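Local coordinates for ketosynthase (Streptomyces sp. MSC090213JE08, PDB 6KXD), which probably catalyses the condensation of malonyl-ACP with an acyl chain on ACP, as the ketosynthase of a highly reducing type II polyketide synthase, at residues A[13-18]-A[345-350]; A[30-35]-A[328-333]; A[270-275]-A[309-314]. All blocks are in the same frame, centred on the assembly; numbering follows the deposited sequence.

Overall arrangement
Interactions 1 and 2 are buried and join into one packed region: the methyl carbon CB of Ala348, in the helix of interaction 1, lies 3.5 Å from CD1 of Leu32, and helix 331-334 leads along the chain to helix 341-355. Both are apolar, but interaction 1 sets a strand against a helix through an aromatic ring and branched side chains, whereas interaction 2 sets a methionine against the end of a helix. Interaction 3 lies at the surface, its centre about 22 Å from that of interaction 2. There, residues 270-275 meet helix 306-320 mainly through carbon atoms, while the polar ends of Asn273, Arg274 and Thr311 find partners outside the two segments.

Interaction 1: residues A[13-18]-A[345-350]; sequences TGFGVI and GAIACG
The Phe15 ring carries Ile347 CG2 over one face: this methyl stands 4.0 Å from the ring centroid and 24° off the normal, offset toward the rim, which meets the geometry of a CH-pi contact. Gly350 approaches the same ring obliquely, its CA 4.0 Å from Phe15 CZ, a closeness possible because the glycine carries no side chain. His254 also stacks on the ring. The contact belongs to the layered thiolase fold, where strand 10-19 of a beta-sheet packs against helix 341-355, buried along 345-350; the axes of the two short segments approach to 9.5 Å, their directions 129° apart.

Ile347 is the hub. With CG1 anti to its carbonyl carbon (chi1 -67°), CG2 is left anti to the backbone N and meets both Phe15 and Val17, the distance from CG2 to Val17 CG2 being 3.8 Å. Phe15 and Val17, two residues apart on the strand, both direct CB toward the helix and flank the isoleucine branches. Tyr28 of helix 24-34 and Leu238 of strand 234-242 also pack on Ile347. The CD1 methyl reaches farthest along the strand: it lies 3.7 Å from Val17 CG2 and 3.5 Å from the carbonyl oxygen of Gly16.

Interaction 2: residues A[30-35]-A[328-333]; sequences AGLRAG and VAVKSM
Met333 turns its CG anti to its own carbonyl carbon (chi1 -67°), keeps chi2 extended, and then bends at chi3 (-81°), which folds CE round to the side chain of Leu32. Leu32 in turn has CG beside its backbone N, and its CD2 branch meets the methionine methyl at 4.0 Å from CD2 to CE. The two side chains cross at about a right angle, and they touch through their terminal methyls.

The sulfur faces backbone. Met333 SD lies 3.7 Å from Gly35 CA and equally close to the carbonyl oxygen of Leu32, with Gly31 O a little farther off; the thioether thus lies beside the last turn of helix 24-34. Val330 adds a looser apolar contact, its CG1 4.2 Å from Leu32 CD2. Leu32 also packs on Phe357 of strand 357-358 and on Ala348, which puts the contact beside helix 341-355.

The opposing segment is tied locally. Ala329 O accepts two hydrogen bonds, from Ser332 N at 2.9 Å and from Ser332 OG at 2.7 Å, the latter nearly in line with the carbonyl bond. Ser332 OG is also bonded to Ile362 N, and Met333 pairs through its backbone with Gly38.

Across from the sulfur, Gly35 leaves helical geometry with a positive phi of 67°. Bonds run back from there into the last turn, the one from Gly35 N to Leu32 O being weak. This is the signature of a Schellman motif, which here ends helix 24-34 directly against the methionine.

Interaction 3: residues A[270-275]-A[309-314]; sequences TAPNRD and DKTESA
Arg274 extends across helix 306-320 from its CB outward, meeting first Thr311 and then Ala314. CB is 3.9 Å from Thr311 CG2. With CG anti to the backbone N (chi1 171°) and the chain straight as far as NE, the side chain next passes over the methyl of Ala314: CG lies 4.0 Å from Ala314 CB, and CD comes to 3.8 Å from that carbon. NE is about as near to the same methyl, and the guanidinium is turned so that the Ala314 methyl lies over one face of the flat group. Beyond this point NH2 forms a salt bridge with Asp318, one turn farther along the helix, and this fixes the outer end of the arginine.

The setting is the C-terminal half of the thiolase fold, where the loop before helix 274-288 and that helix's first turn meet helix 306-320. Asn273 sits at the N-cap position and its OD1 accepts a hydrogen bond from Gly276 N. This cap leads straight into the contact, because Arg274 is the first residue of the helix.

Thr311 and Ala314, three residues apart and therefore on the same side of their helix, both point CB toward residues 270-275. Thr311 OG1 bonds back to Ala307 O within its own helix. On the far side of that helix Glu312 accepts hydrogen bonds from the backbone nitrogens of His301 and Gly302. In the loop, Pro272 crosses Thr311 at a slant, its CG 3.9 Å from Thr311 CB. Farther out, Thr270 packs on Pro150 of a neighbouring subunit. The tightest approach belongs to Thr311 CG2, which reaches to 3.3 Å from the backbone nitrogen of Arg274.

Interaction 1: residues A[13-18]-A[345-350]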
ATOM      1  N   THR A  13      -7.569 -16.958  12.599  1.00 49.99           N
ATOM      2  CA  THR A  13      -7.674 -17.265  14.013  1.00 58.36           C
ATOM      3  C   THR A  13      -8.084 -16.059  14.857  1.00 54.54           C
ATOM      4  O   THR A  13      -8.398 -16.230  16.032  1.00 55.56           O
ATOM      5  CB  THR A  13      -6.355 -17.847  14.516  1.00 60.49           C
ATOM      6  OG1 THR A  13      -5.324 -16.923  14.179  1.00 52.63           O
ATOM      7  CG2 THR A  13      -6.067 -19.190  13.887  1.00 65.17           C
ATOM      8  N   GLY A  14      -8.068 -14.840  14.304  1.00 46.06           N
ATOM      9  CA  GLY A  14      -8.465 -13.677  15.091  1.00 44.47           C
ATOM     10  C   GLY A  14      -9.013 -12.570  14.214  1.00 51.29           C
ATOM     11  O   GLY A  14      -8.563 -12.402  13.085  1.00 48.81           O
ATOM     12  N   PHE A  15     -10.021 -11.869  14.730  1.00 45.00           N
ATOM     13  CA  PHE A  15     -10.614 -10.717  14.097  1.00 47.21           C
ATOM     14  C   PHE A  15     -10.627  -9.562  15.075  1.00 50.03           C
ATOM     15  O   PHE A  15     -11.047  -9.712  16.228  1.00 53.75           O
ATOM     16  CB  PHE A  15     -12.074 -10.951  13.691  1.00 47.35           C
ATOM     17  CG  PHE A  15     -12.316 -12.030  12.667  1.00 51.16           C
ATOM     18  CD1 PHE A  15     -11.420 -12.258  11.639  1.00 51.79           C
ATOM     19  CD2 PHE A  15     -13.486 -12.780  12.695  1.00 53.07           C
ATOM     20  CE1 PHE A  15     -11.665 -13.231  10.684  1.00 55.49           C
ATOM     21  CE2 PHE A  15     -13.743 -13.734  11.727  1.00 57.64           C
ATOM     22  CZ  PHE A  15     -12.830 -13.962  10.723  1.00 56.00           C
ATOM     23  N   GLY A  16     -10.168  -8.414  14.604  1.00 42.58           N
ATOM     24  CA  GLY A  16     -10.277  -7.203  15.319  1.00 42.98           C
ATOM     25  C   GLY A  16     -11.044  -6.203  14.486  1.00 49.24           C
ATOM     26  O   GLY A  16     -10.721  -6.036  13.321  1.00 45.23           O
ATOM     27  N   VAL A  17     -11.998  -5.509  15.112  1.00 45.73           N
ATOM     28  CA  VAL A  17     -12.946  -4.630  14.408  1.00 46.12           C
ATOM     29  C   VAL A  17     -13.194  -3.360  15.220  1.00 47.33           C
ATOM     30  O   VAL A  17     -13.621  -3.439  16.384  1.00 46.39           O
ATOM     31  CB  VAL A  17     -14.295  -5.332  14.147  1.00 42.90           C
ATOM     32  CG1 VAL A  17     -15.257  -4.375  13.436  1.00 46.37           C
ATOM     33  CG2 VAL A  17     -14.151  -6.632  13.385  1.00 48.17           C
ATOM     34  N   ILE A  18     -12.982  -2.218  14.564  1.00 43.29           N
ATOM     35  CA  ILE A  18     -13.389  -0.896  14.922  1.00 43.50           C
ATOM     36  C   ILE A  18     -14.248  -0.395  13.773  1.00 51.83           C
ATOM     37  O   ILE A  18     -13.713  -0.117  12.723  1.00 49.89           O
ATOM     38  CB  ILE A  18     -12.207   0.072  15.081  1.00 52.16           C
ATOM     39  CG1 ILE A  18     -11.200  -0.355  16.153  1.00 55.46           C
ATOM     40  CG2 ILE A  18     -12.729   1.468  15.330  1.00 50.64           C
ATOM     41  CD1 ILE A  18     -11.618   0.011  17.546  1.00 64.04           C
ATOM     42  N   GLY A 345     -15.161  -6.048   5.207  1.00 44.87           N
ATOM     43  CA  GLY A 345     -15.874  -7.053   4.390  1.00 44.07           C
ATOM     44  C   GLY A 345     -15.370  -8.462   4.596  1.00 43.70           C
ATOM     45  O   GLY A 345     -16.167  -9.440   4.732  1.00 48.22           O
ATOM     46  N   ALA A 346     -14.040  -8.635   4.579  1.00 42.31           N
ATOM     47  CA  ALA A 346     -13.454  -9.927   4.818  1.00 40.87           C
ATOM     48  C   ALA A 346     -13.921 -10.502   6.164  1.00 44.34           C
ATOM     49  O   ALA A 346     -14.155 -11.710   6.270  1.00 44.68           O
ATOM     50  CB  ALA A 346     -11.937  -9.845   4.776  1.00 40.77           C
ATOM     51  N   ILE A 347     -13.925  -9.665   7.205  1.00 43.89           N
ATOM     52  CA  ILE A 347     -14.285 -10.136   8.531  1.00 45.80           C
ATOM     53  C   ILE A 347     -15.769 -10.544   8.507  1.00 48.87           C
ATOM     54  O   ILE A 347     -16.122 -11.614   8.984  1.00 52.18           O
ATOM     55  CB  ILE A 347     -13.964  -9.106   9.616  1.00 47.12           C
ATOM     56  CG1 ILE A 347     -12.455  -8.924   9.732  1.00 44.54           C
ATOM     57  CG2 ILE A 347     -14.551  -9.536  10.968  1.00 46.06           C
ATOM     58  CD1 ILE A 347     -12.052  -7.772  10.617  1.00 43.18           C
ATOM     59  N   ALA A 348     -16.605  -9.698   7.905  1.00 49.83           N
ATOM     60  CA  ALA A 348     -18.021  -9.978   7.734  1.00 49.22           C
ATOM     61  C   ALA A 348     -18.201 -11.342   7.054  1.00 53.60           C
ATOM     62  O   ALA A 348     -19.010 -12.170   7.507  1.00 55.84           O
ATOM     63  CB  ALA A 348     -18.673  -8.856   6.988  1.00 48.18           C
ATOM     64  N   CYS A 349     -17.382 -11.606   6.030  1.00 49.35           N
ATOM     65  CA  CYS A 349     -17.367 -12.871   5.304  1.00 47.03           C
ATOM     66  C   CYS A 349     -16.960 -14.041   6.186  1.00 53.39           C
ATOM     67  O   CYS A 349     -17.540 -15.136   6.066  1.00 53.89           O
ATOM     68  CB  CYS A 349     -16.446 -12.825   4.097  1.00 46.95           C
ATOM     69  SG  CYS A 349     -17.157 -11.814   2.794  1.00 50.77           S
ATOM     70  N   GLY A 350     -15.953 -13.829   7.029  1.00 51.49           N
ATOM     71  CA  GLY A 350     -15.529 -14.883   7.878  1.00 55.21           C
ATOM     72  C   GLY A 350     -16.592 -15.190   8.919  1.00 47.77           C
ATOM     73  O   GLY A 350     -16.794 -16.344   9.290  1.00 51.67           O
TER

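Interaction 2: residues A[30-35]-A[328-333]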
ATOM      1  N   ALA A  30     -23.046  -8.559  15.579  1.00 57.46           N
ATOM      2  CA  ALA A  30     -24.401  -8.091  15.939  1.00 58.47           C
ATOM      3  C   ALA A  30     -24.856  -7.098  14.874  1.00 64.69           C
ATOM      4  O   ALA A  30     -25.940  -7.255  14.318  1.00 55.70           O
ATOM      5  CB  ALA A  30     -24.444  -7.434  17.305  1.00 58.43           C
ATOM      6  N   GLY A  31     -24.008  -6.091  14.617  1.00 55.34           N
ATOM      7  CA  GLY A  31     -24.313  -5.018  13.678  1.00 52.86           C
ATOM      8  C   GLY A  31     -24.646  -5.585  12.314  1.00 50.37           C
ATOM      9  O   GLY A  31     -25.615  -5.153  11.687  1.00 49.50           O
ATOM     10  N   LEU A  32     -23.878  -6.596  11.895  1.00 47.42           N
ATOM     11  CA  LEU A  32     -24.007  -7.149  10.566  1.00 46.23           C
ATOM     12  C   LEU A  32     -25.354  -7.869  10.462  1.00 50.73           C
ATOM     13  O   LEU A  32     -26.041  -7.748   9.452  1.00 54.66           O
ATOM     14  CB  LEU A  32     -22.896  -8.146  10.267  1.00 48.69           C
ATOM     15  CG  LEU A  32     -21.519  -7.558   9.985  1.00 49.82           C
ATOM     16  CD1 LEU A  32     -20.502  -8.688   9.950  1.00 50.82           C
ATOM     17  CD2 LEU A  32     -21.506  -6.750   8.696  1.00 46.91           C
ATOM     18  N   ARG A  33     -25.666  -8.664  11.489  1.00 51.71           N
ATOM     19  CA  ARG A  33     -26.920  -9.437  11.555  1.00 53.98           C
ATOM     20  C   ARG A  33     -28.121  -8.492  11.673  1.00 52.10           C
ATOM     21  O   ARG A  33     -29.224  -8.840  11.203  1.00 53.49           O
ATOM     22  CB  ARG A  33     -26.852 -10.468  12.690  1.00 55.10           C
ATOM     23  CG  ARG A  33     -26.086 -11.727  12.316  1.00 52.31           C
ATOM     24  CD  ARG A  33     -25.664 -12.569  13.510  1.00 57.40           C
ATOM     25  NE  ARG A  33     -26.788 -13.301  14.067  1.00 64.85           N
ATOM     26  CZ  ARG A  33     -27.487 -12.918  15.126  1.00 69.96           C
ATOM     27  NH1 ARG A  33     -28.613 -13.549  15.447  1.00 61.32           N
ATOM     28  NH2 ARG A  33     -27.072 -11.886  15.838  1.00 58.68           N
ATOM     29  N   ALA A  34     -27.909  -7.318  12.272  1.00 47.25           N
ATOM     30  CA  ALA A  34     -28.961  -6.366  12.560  1.00 46.47           C
ATOM     31  C   ALA A  34     -29.302  -5.479  11.369  1.00 59.93           C
ATOM     32  O   ALA A  34     -30.330  -4.817  11.384  1.00 52.69           O
ATOM     33  CB  ALA A  34     -28.582  -5.496  13.729  1.00 47.78           C
ATOM     34  N   GLY A  35     -28.420  -5.373  10.378  1.00 55.60           N
ATOM     35  CA  GLY A  35     -28.616  -4.312   9.412  1.00 52.43           C
ATOM     36  C   GLY A  35     -28.413  -2.959  10.053  1.00 47.58           C
ATOM     37  O   GLY A  35     -28.938  -1.952   9.603  1.00 55.30           O
ATOM     38  N   VAL A 328     -24.303  -9.349  -1.834  1.00 47.29           N
ATOM     39  CA  VAL A 328     -24.654  -8.406  -0.822  1.00 44.90           C
ATOM     40  C   VAL A 328     -23.565  -7.339  -0.693  1.00 52.81           C
ATOM     41  O   VAL A 328     -22.397  -7.588  -1.013  1.00 51.53           O
ATOM     42  CB  VAL A 328     -24.862  -9.129   0.520  1.00 47.29           C
ATOM     43  CG1 VAL A 328     -25.753 -10.344   0.343  1.00 49.84           C
ATOM     44  CG2 VAL A 328     -23.556  -9.523   1.191  1.00 46.27           C
ATOM     45  N   ALA A 329     -23.980  -6.177  -0.199  1.00 49.12           N
ATOM     46  CA  ALA A 329     -23.149  -4.991  -0.072  1.00 47.25           C
ATOM     47  C   ALA A 329     -23.141  -4.504   1.389  1.00 51.32           C
ATOM     48  O   ALA A 329     -23.961  -3.715   1.803  1.00 45.07           O
ATOM     49  CB  ALA A 329     -23.611  -3.929  -1.027  1.00 47.44           C
ATOM     50  N   VAL A 330     -22.098  -4.911   2.122  1.00 49.43           N
ATOM     51  CA  VAL A 330     -21.810  -4.517   3.511  1.00 49.87           C
ATOM     52  C   VAL A 330     -21.710  -3.002   3.664  1.00 46.20           C
ATOM     53  O   VAL A 330     -22.033  -2.461   4.726  1.00 47.77           O
ATOM     54  CB  VAL A 330     -20.524  -5.236   3.979  1.00 49.86           C
ATOM     55  CG1 VAL A 330     -20.005  -4.725   5.317  1.00 60.70           C
ATOM     56  CG2 VAL A 330     -20.744  -6.734   4.035  1.00 53.91           C
ATOM     57  N   LYS A 331     -21.293  -2.286   2.606  1.00 45.77           N
ATOM     58  CA  LYS A 331     -21.187  -0.845   2.654  1.00 46.15           C
ATOM     59  C   LYS A 331     -22.569  -0.182   2.796  1.00 42.31           C
ATOM     60  O   LYS A 331     -22.654   1.007   3.092  1.00 45.61           O
ATOM     61  CB  LYS A 331     -20.509  -0.297   1.393  1.00 48.82           C
ATOM     62  CG  LYS A 331     -19.036  -0.681   1.249  1.00 42.78           C
ATOM     63  CD  LYS A 331     -18.395  -0.073   0.039  1.00 48.11           C
ATOM     64  CE  LYS A 331     -16.932  -0.445  -0.084  1.00 47.46           C
ATOM     65  NZ  LYS A 331     -16.782  -1.892  -0.327  1.00 43.94           N
ATOM     66  N   SER A 332     -23.627  -0.951   2.557  1.00 46.16           N
ATOM     67  CA  SER A 332     -24.957  -0.423   2.811  1.00 50.39           C
ATOM     68  C   SER A 332     -25.028  -0.052   4.296  1.00 54.89           C
ATOM     69  O   SER A 332     -25.537   1.000   4.610  1.00 49.51           O
ATOM     70  CB  SER A 332     -26.021  -1.385   2.415  1.00 51.79           C
ATOM     71  OG  SER A 332     -25.954  -2.570   3.182  1.00 45.02           O
ATOM     72  N   MET A 333     -24.387  -0.878   5.149  1.00 48.45           N
ATOM     73  CA  MET A 333     -24.348  -0.649   6.575  1.00 49.88           C
ATOM     74  C   MET A 333     -23.146   0.222   6.970  1.00 50.43           C
ATOM     75  O   MET A 333     -23.297   1.210   7.665  1.00 46.90           O
ATOM     76  CB  MET A 333     -24.278  -1.974   7.325  1.00 49.46           C
ATOM     77  CG  MET A 333     -25.521  -2.810   7.199  1.00 51.40           C
ATOM     78  SD  MET A 333     -25.281  -4.492   7.827  1.00 52.19           S
ATOM     79  CE  MET A 333     -24.461  -5.266   6.427  1.00 59.46           C
TER

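Interaction 3: residues A[270-275]-A[309-314]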
ATOM      1  N   THR A 270     -10.414   5.846 -12.310  1.00 40.73           N
ATOM      2  CA  THR A 270     -11.447   5.964 -11.237  1.00 45.17           C
ATOM      3  C   THR A 270     -12.657   5.071 -11.525  1.00 42.47           C
ATOM      4  O   THR A 270     -13.240   4.508 -10.628  1.00 49.30           O
ATOM      5  CB  THR A 270     -11.828   7.424 -10.991  1.00 44.78           C
ATOM      6  OG1 THR A 270     -12.476   7.925 -12.156  1.00 45.26           O
ATOM      7  CG2 THR A 270     -10.651   8.301 -10.623  1.00 49.24           C
ATOM      8  N   ALA A 271     -12.968   4.876 -12.806  1.00 39.64           N
ATOM      9  CA  ALA A 271     -14.071   4.096 -13.223  1.00 43.42           C
ATOM     10  C   ALA A 271     -13.768   2.615 -13.049  1.00 44.77           C
ATOM     11  O   ALA A 271     -12.646   2.146 -13.276  1.00 45.97           O
ATOM     12  CB  ALA A 271     -14.397   4.446 -14.662  1.00 46.77           C
ATOM     13  N   PRO A 272     -14.761   1.812 -12.624  1.00 44.05           N
ATOM     14  CA  PRO A 272     -14.586   0.373 -12.514  1.00 43.92           C
ATOM     15  C   PRO A 272     -14.641  -0.200 -13.930  1.00 40.79           C
ATOM     16  O   PRO A 272     -15.111   0.484 -14.848  1.00 43.35           O
ATOM     17  CB  PRO A 272     -15.791  -0.083 -11.686  1.00 49.02           C
ATOM     18  CG  PRO A 272     -16.846   0.909 -12.071  1.00 49.78           C
ATOM     19  CD  PRO A 272     -16.129   2.231 -12.270  1.00 49.30           C
ATOM     20  N   ASN A 273     -14.167  -1.418 -14.059  1.00 41.16           N
ATOM     21  CA  ASN A 273     -14.054  -2.064 -15.339  1.00 42.62           C
ATOM     22  C   ASN A 273     -14.618  -3.463 -15.210  1.00 38.84           C
ATOM     23  O   ASN A 273     -14.203  -4.253 -14.382  1.00 40.17           O
ATOM     24  CB  ASN A 273     -12.602  -2.116 -15.786  1.00 44.14           C
ATOM     25  CG  ASN A 273     -12.460  -2.627 -17.203  1.00 40.95           C
ATOM     26  OD1 ASN A 273     -12.397  -3.840 -17.420  1.00 43.87           O
ATOM     27  ND2 ASN A 273     -12.393  -1.704 -18.137  1.00 44.28           N
ATOM     28  N   ARG A 274     -15.600  -3.784 -16.056  1.00 41.13           N
ATOM     29  CA  ARG A 274     -16.263  -5.044 -15.949  1.00 38.67           C
ATOM     30  C   ARG A 274     -15.281  -6.226 -16.128  1.00 38.96           C
ATOM     31  O   ARG A 274     -15.293  -7.210 -15.394  1.00 39.91           O
ATOM     32  CB  ARG A 274     -17.365  -5.024 -17.021  1.00 46.75           C
ATOM     33  CG  ARG A 274     -18.082  -6.339 -17.246  1.00 57.76           C
ATOM     34  CD  ARG A 274     -19.025  -6.074 -18.405  1.00 59.99           C
ATOM     35  NE  ARG A 274     -19.594  -7.299 -18.903  1.00 69.16           N
ATOM     36  CZ  ARG A 274     -20.586  -7.353 -19.786  1.00 74.44           C
ATOM     37  NH1 ARG A 274     -21.059  -6.238 -20.323  1.00 71.54           N
ATOM     38  NH2 ARG A 274     -21.106  -8.522 -20.107  1.00 67.99           N
ATOM     39  N   ASP A 275     -14.493  -6.169 -17.216  1.00 41.78           N
ATOM     40  CA  ASP A 275     -13.533  -7.249 -17.580  1.00 48.75           C
ATOM     41  C   ASP A 275     -12.504  -7.418 -16.454  1.00 44.75           C
ATOM     42  O   ASP A 275     -12.152  -8.552 -16.064  1.00 43.21           O
ATOM     43  CB  ASP A 275     -12.858  -6.944 -18.929  1.00 49.99           C
ATOM     44  CG  ASP A 275     -13.786  -7.104 -20.133  1.00 68.13           C
ATOM     45  OD1 ASP A 275     -14.996  -7.438 -19.933  1.00 68.69           O
ATOM     46  OD2 ASP A 275     -13.294  -6.919 -21.270  1.00 74.36           O
ATOM     47  N   ASP A 309     -22.126  -0.257  -9.264  1.00 48.73           N
ATOM     48  CA  ASP A 309     -22.992  -1.357  -8.958  1.00 50.62           C
ATOM     49  C   ASP A 309     -23.373  -2.028 -10.289  1.00 41.95           C
ATOM     50  O   ASP A 309     -23.385  -3.238 -10.377  1.00 42.95           O
ATOM     51  CB  ASP A 309     -24.140  -0.889  -8.043  1.00 53.34           C
ATOM     52  CG  ASP A 309     -23.719  -0.387  -6.659  1.00 54.49           C
ATOM     53  OD1 ASP A 309     -22.546  -0.550  -6.272  1.00 48.96           O
ATOM     54  OD2 ASP A 309     -24.570   0.158  -5.958  1.00 51.71           O
ATOM     55  N   LYS A 310     -23.572  -1.246 -11.347  1.00 50.70           N
ATOM     56  CA  LYS A 310     -23.989  -1.855 -12.626  1.00 49.28           C
ATOM     57  C   LYS A 310     -22.790  -2.593 -13.229  1.00 48.34           C
ATOM     58  O   LYS A 310     -22.905  -3.731 -13.689  1.00 42.80           O
ATOM     59  CB  LYS A 310     -24.655  -0.847 -13.564  1.00 58.63           C
ATOM     60  CG  LYS A 310     -23.813   0.341 -13.995  1.00 69.70           C
ATOM     61  CD  LYS A 310     -24.305   1.042 -15.264  1.00 73.26           C
ATOM     62  CE  LYS A 310     -23.221   1.896 -15.903  1.00 78.62           C
ATOM     63  NZ  LYS A 310     -23.781   2.904 -16.836  1.00 83.36           N
ATOM     64  N   THR A 311     -21.593  -2.015 -13.098  1.00 48.21           N
ATOM     65  CA  THR A 311     -20.361  -2.713 -13.609  1.00 49.49           C
ATOM     66  C   THR A 311     -20.054  -3.995 -12.824  1.00 43.12           C
ATOM     67  O   THR A 311     -19.754  -5.078 -13.354  1.00 44.34           O
ATOM     68  CB  THR A 311     -19.178  -1.745 -13.606  1.00 41.75           C
ATOM     69  OG1 THR A 311     -19.599  -0.593 -14.308  1.00 46.33           O
ATOM     70  CG2 THR A 311     -17.962  -2.336 -14.274  1.00 45.08           C
ATOM     71  N   GLU A 312     -20.073  -3.900 -11.496  1.00 42.59           N
ATOM     72  CA  GLU A 312     -19.736  -5.036 -10.722  1.00 44.67           C
ATOM     73  C   GLU A 312     -20.734  -6.191 -10.945  1.00 45.44           C
ATOM     74  O   GLU A 312     -20.374  -7.338 -11.017  1.00 42.87           O
ATOM     75  CB  GLU A 312     -19.726  -4.638  -9.262  1.00 43.31           C
ATOM     76  CG  GLU A 312     -19.230  -5.759  -8.429  1.00 43.28           C
ATOM     77  CD  GLU A 312     -18.980  -5.441  -6.971  1.00 47.66           C
ATOM     78  OE1 GLU A 312     -18.332  -6.278  -6.331  1.00 46.41           O
ATOM     79  OE2 GLU A 312     -19.440  -4.389  -6.499  1.00 45.89           O
ATOM     80  N   SER A 313     -22.024  -5.843 -11.020  1.00 49.35           N
ATOM     81  CA  SER A 313     -23.052  -6.799 -11.301  1.00 49.06           C
ATOM     82  C   SER A 313     -22.754  -7.512 -12.633  1.00 43.44           C
ATOM     83  O   SER A 313     -22.846  -8.717 -12.726  1.00 47.73           O
ATOM     84  CB  SER A 313     -24.391  -6.113 -11.359  1.00 52.24           C
ATOM     85  OG  SER A 313     -25.362  -7.065 -11.676  1.00 52.91           O
ATOM     86  N   ALA A 314     -22.422  -6.713 -13.642  1.00 45.85           N
ATOM     87  CA  ALA A 314     -22.153  -7.230 -14.975  1.00 47.89           C
ATOM     88  C   ALA A 314     -20.986  -8.217 -14.904  1.00 50.46           C
ATOM     89  O   ALA A 314     -21.002  -9.220 -15.569  1.00 44.94           O
ATOM     90  CB  ALA A 314     -21.872  -6.095 -15.929  1.00 49.09           C
TER